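PDB 3UP9: lipoprotein from Actinomyces odontolyticus, which probably serves as the membrane-attached substrate-binding protein of a methionine uptake system, holding selenomethionine in its cleft. Local coordinates for residues Leu100-Gly110 with Asp166-Asn174. Residues are numbered along the deposited sequence; the frame is centred on the assembly and turned at random.
Sequences LDELPDGGTIG and DDFDYAVIN. With MSE (selenomethionine), chain B.
Tyr170 pushes its ring into the hollow left where the chain loops from the 3-10 segment 100-102 into strand 107-112. Leu100 CD1 sits almost squarely over one ring face, 3.8 Å from the Tyr170 centroid, a CH-pi contact; chi1 of -164° turns the Leu100 branch toward Tyr170 and chi2 of 51° sets CD1 over the ring. Leu103 CD1 comes obliquely to Tyr170 CE1 at 3.6 Å. At the tip, Tyr170 OH is hydrogen-bonded to the carbonyl of Ser99, and the ring of His97 also meets Tyr170.

Asp169 fits between Pro104 and the backbone of Gly107 and Thr108: OD1 lies 3.4 Å from Pro104 CG and is hydrogen-bonded to His97 NE2, while OD2 takes the N-H of Thr108 (N to OD2 3.0 Å) on its anti lone pair. Thr108 OG1 in turn accepts the N-H of Asp169, 3.3 Å from N to OG1. Beyond, the strands run parallel: Gly110 N donates a hydrogen bond to Tyr170 O and Gly110 O accepts one from Val172 N, both at 2.9 Å. Bare Gly110 leaves room for Phe168, whose CD2 lies 3.8 Å from Gly110 CA.

In this type 2 periplasmic-binding-protein fold, the pair lies between strands 151-156 and 91-93. Val172 packs on helix 115-127, and strand 170-173 leads to Asn174, whose ND2 donates a hydrogen bond to the ligand OXT.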
# COMPACT_ATOMS: atom_id res chain seq x y z
N LEU A 100 -0.25 -17.67 -14.25
CA LEU A 100 -0.71 -16.65 -15.21
C LEU A 100 -0.75 -17.16 -16.66
O LEU A 100 -1.49 -16.66 -17.48
CB LEU A 100 0.16 -15.39 -15.06
CG LEU A 100 -0.28 -14.06 -15.66
CD1 LEU A 100 -1.71 -13.77 -15.21
CD2 LEU A 100 0.70 -12.97 -15.21
N ASP A 101 0.01 -18.20 -17.00
CA ASP A 101 -0.06 -18.80 -18.34
C ASP A 101 -1.37 -19.49 -18.68
O ASP A 101 -1.59 -19.84 -19.82
CB ASP A 101 1.05 -19.83 -18.51
CG ASP A 101 2.44 -19.21 -18.58
OD1 ASP A 101 2.61 -17.97 -18.80
OD2 ASP A 101 3.38 -20.01 -18.44
N GLU A 102 -2.23 -19.69 -17.68
CA GLU A 102 -3.49 -20.33 -17.85
C GLU A 102 -4.61 -19.32 -18.04
O GLU A 102 -5.76 -19.69 -18.08
CB GLU A 102 -3.71 -21.27 -16.68
CG GLU A 102 -2.64 -22.37 -16.62
CD GLU A 102 -2.54 -23.18 -17.92
OE1 GLU A 102 -3.58 -23.70 -18.39
OE2 GLU A 102 -1.44 -23.36 -18.48
N LEU A 103 -4.27 -18.05 -18.17
CA LEU A 103 -5.21 -17.00 -18.52
C LEU A 103 -5.97 -17.46 -19.76
O LEU A 103 -5.40 -17.62 -20.83
CB LEU A 103 -4.49 -15.66 -18.80
CG LEU A 103 -5.32 -14.42 -19.17
CD1 LEU A 103 -6.39 -14.06 -18.10
CD2 LEU A 103 -4.40 -13.22 -19.46
N PRO A 104 -7.27 -17.73 -19.59
CA PRO A 104 -8.03 -18.16 -20.75
C PRO A 104 -8.13 -17.05 -21.80
O PRO A 104 -8.05 -15.88 -21.47
CB PRO A 104 -9.43 -18.50 -20.18
CG PRO A 104 -9.25 -18.56 -18.68
CD PRO A 104 -8.10 -17.65 -18.37
N ASP A 105 -8.24 -17.46 -23.05
CA ASP A 105 -8.59 -16.57 -24.14
C ASP A 105 -9.92 -15.84 -23.85
O ASP A 105 -10.96 -16.49 -23.71
CB ASP A 105 -8.77 -17.43 -25.40
CG ASP A 105 -8.55 -16.64 -26.65
OD1 ASP A 105 -8.83 -15.41 -26.64
OD2 ASP A 105 -8.05 -17.25 -27.61
N GLY A 106 -9.88 -14.50 -23.78
CA GLY A 106 -11.01 -13.68 -23.31
C GLY A 106 -11.24 -13.71 -21.80
O GLY A 106 -12.31 -13.37 -21.31
N GLY A 107 -10.21 -14.10 -21.06
CA GLY A 107 -10.25 -14.15 -19.60
C GLY A 107 -10.19 -12.76 -19.01
O GLY A 107 -10.05 -11.79 -19.75
N THR A 108 -10.28 -12.65 -17.69
CA THR A 108 -10.41 -11.34 -17.04
C THR A 108 -9.38 -11.15 -15.91
O THR A 108 -9.05 -12.08 -15.23
CB THR A 108 -11.80 -11.19 -16.44
OG1 THR A 108 -12.06 -12.31 -15.61
CG2 THR A 108 -12.89 -11.04 -17.57
N ILE A 109 -8.87 -9.92 -15.74
CA ILE A 109 -7.93 -9.59 -14.67
C ILE A 109 -8.48 -8.35 -14.01
O ILE A 109 -8.63 -7.33 -14.65
CB ILE A 109 -6.48 -9.33 -15.16
CG1 ILE A 109 -5.91 -10.58 -15.86
CG2 ILE A 109 -5.59 -8.90 -13.98
CD1 ILE A 109 -4.45 -10.48 -16.28
N GLY A 110 -8.85 -8.49 -12.74
CA GLY A 110 -9.18 -7.36 -11.89
C GLY A 110 -7.98 -6.47 -11.61
O GLY A 110 -6.89 -6.97 -11.30
N ASP A 166 -13.63 -14.01 -6.86
CA ASP A 166 -14.80 -14.88 -7.14
C ASP A 166 -15.30 -14.75 -8.61
O ASP A 166 -15.85 -15.68 -9.15
CB ASP A 166 -15.99 -14.58 -6.20
CG ASP A 166 -15.62 -14.66 -4.73
OD1 ASP A 166 -14.57 -15.26 -4.39
OD2 ASP A 166 -16.38 -14.11 -3.90
N ASP A 167 -15.07 -13.61 -9.24
CA ASP A 167 -15.61 -13.31 -10.57
C ASP A 167 -14.63 -13.44 -11.71
O ASP A 167 -15.00 -13.83 -12.81
CB ASP A 167 -16.12 -11.87 -10.55
CG ASP A 167 -17.08 -11.64 -9.41
OD1 ASP A 167 -18.05 -12.44 -9.32
OD2 ASP A 167 -16.85 -10.70 -8.62
N PHE A 168 -13.39 -13.06 -11.46
CA PHE A 168 -12.38 -12.93 -12.48
C PHE A 168 -11.28 -14.05 -12.35
O PHE A 168 -11.03 -14.62 -11.28
CB PHE A 168 -11.73 -11.52 -12.40
CG PHE A 168 -12.71 -10.35 -12.45
CD1 PHE A 168 -13.80 -10.36 -13.31
CD2 PHE A 168 -12.49 -9.22 -11.68
CE1 PHE A 168 -14.69 -9.27 -13.35
CE2 PHE A 168 -13.36 -8.13 -11.71
CZ PHE A 168 -14.47 -8.15 -12.55
N ASP A 169 -10.58 -14.30 -13.44
CA ASP A 169 -9.51 -15.30 -13.48
C ASP A 169 -8.33 -14.94 -12.53
O ASP A 169 -7.75 -15.81 -11.89
CB ASP A 169 -9.05 -15.47 -14.94
CG ASP A 169 -10.12 -16.15 -15.83
OD1 ASP A 169 -10.35 -17.38 -15.66
OD2 ASP A 169 -10.69 -15.48 -16.73
N TYR A 170 -8.01 -13.65 -12.45
CA TYR A 170 -6.91 -13.14 -11.64
C TYR A 170 -7.29 -11.79 -11.14
O TYR A 170 -8.17 -11.16 -11.71
CB TYR A 170 -5.59 -12.97 -12.45
CG TYR A 170 -5.16 -14.22 -13.17
CD1 TYR A 170 -5.71 -14.54 -14.40
CD2 TYR A 170 -4.30 -15.10 -12.61
CE1 TYR A 170 -5.40 -15.71 -15.04
CE2 TYR A 170 -3.97 -16.26 -13.26
CZ TYR A 170 -4.51 -16.59 -14.47
OH TYR A 170 -4.16 -17.76 -15.16
N ALA A 171 -6.60 -11.31 -10.11
CA ALA A 171 -6.69 -9.87 -9.76
C ALA A 171 -5.33 -9.41 -9.25
O ALA A 171 -4.65 -10.20 -8.62
CB ALA A 171 -7.78 -9.63 -8.71
N VAL A 172 -4.93 -8.17 -9.55
CA VAL A 172 -3.68 -7.61 -8.97
C VAL A 172 -4.03 -6.86 -7.68
O VAL A 172 -4.89 -6.01 -7.69
CB VAL A 172 -2.90 -6.69 -9.97
CG1 VAL A 172 -1.52 -6.35 -9.41
CG2 VAL A 172 -2.79 -7.41 -11.35
N ILE A 173 -3.36 -7.19 -6.57
CA ILE A 173 -3.83 -6.78 -5.27
C ILE A 173 -2.69 -6.33 -4.35
O ILE A 173 -1.84 -7.12 -3.98
CB ILE A 173 -4.60 -7.90 -4.53
CG1 ILE A 173 -5.64 -8.60 -5.43
CG2 ILE A 173 -5.25 -7.33 -3.27
CD1 ILE A 173 -6.61 -9.55 -4.67
N ASN A 174 -2.74 -5.06 -3.90
CA ASN A 174 -1.81 -4.50 -2.93
C ASN A 174 -1.83 -5.28 -1.64
O ASN A 174 -2.92 -5.77 -1.18
CB ASN A 174 -2.15 -3.02 -2.65
CG ASN A 174 -2.05 -2.13 -3.90
OD1 ASN A 174 -2.91 -2.17 -4.80
ND2 ASN A 174 -1.01 -1.33 -3.95
N MSE B . -0.11 -0.45 1.49
CA MSE B . -0.11 -0.24 0.02
C MSE B . 1.15 -0.71 -0.66
O MSE B . 2.26 -0.62 -0.05
OXT MSE B . 1.03 -1.16 -1.81
CB MSE B . -0.29 1.23 -0.28
CG MSE B . -0.45 1.55 -1.80
SE MSE B . -0.66 3.44 -2.06
CE MSE B . -2.23 3.90 -0.92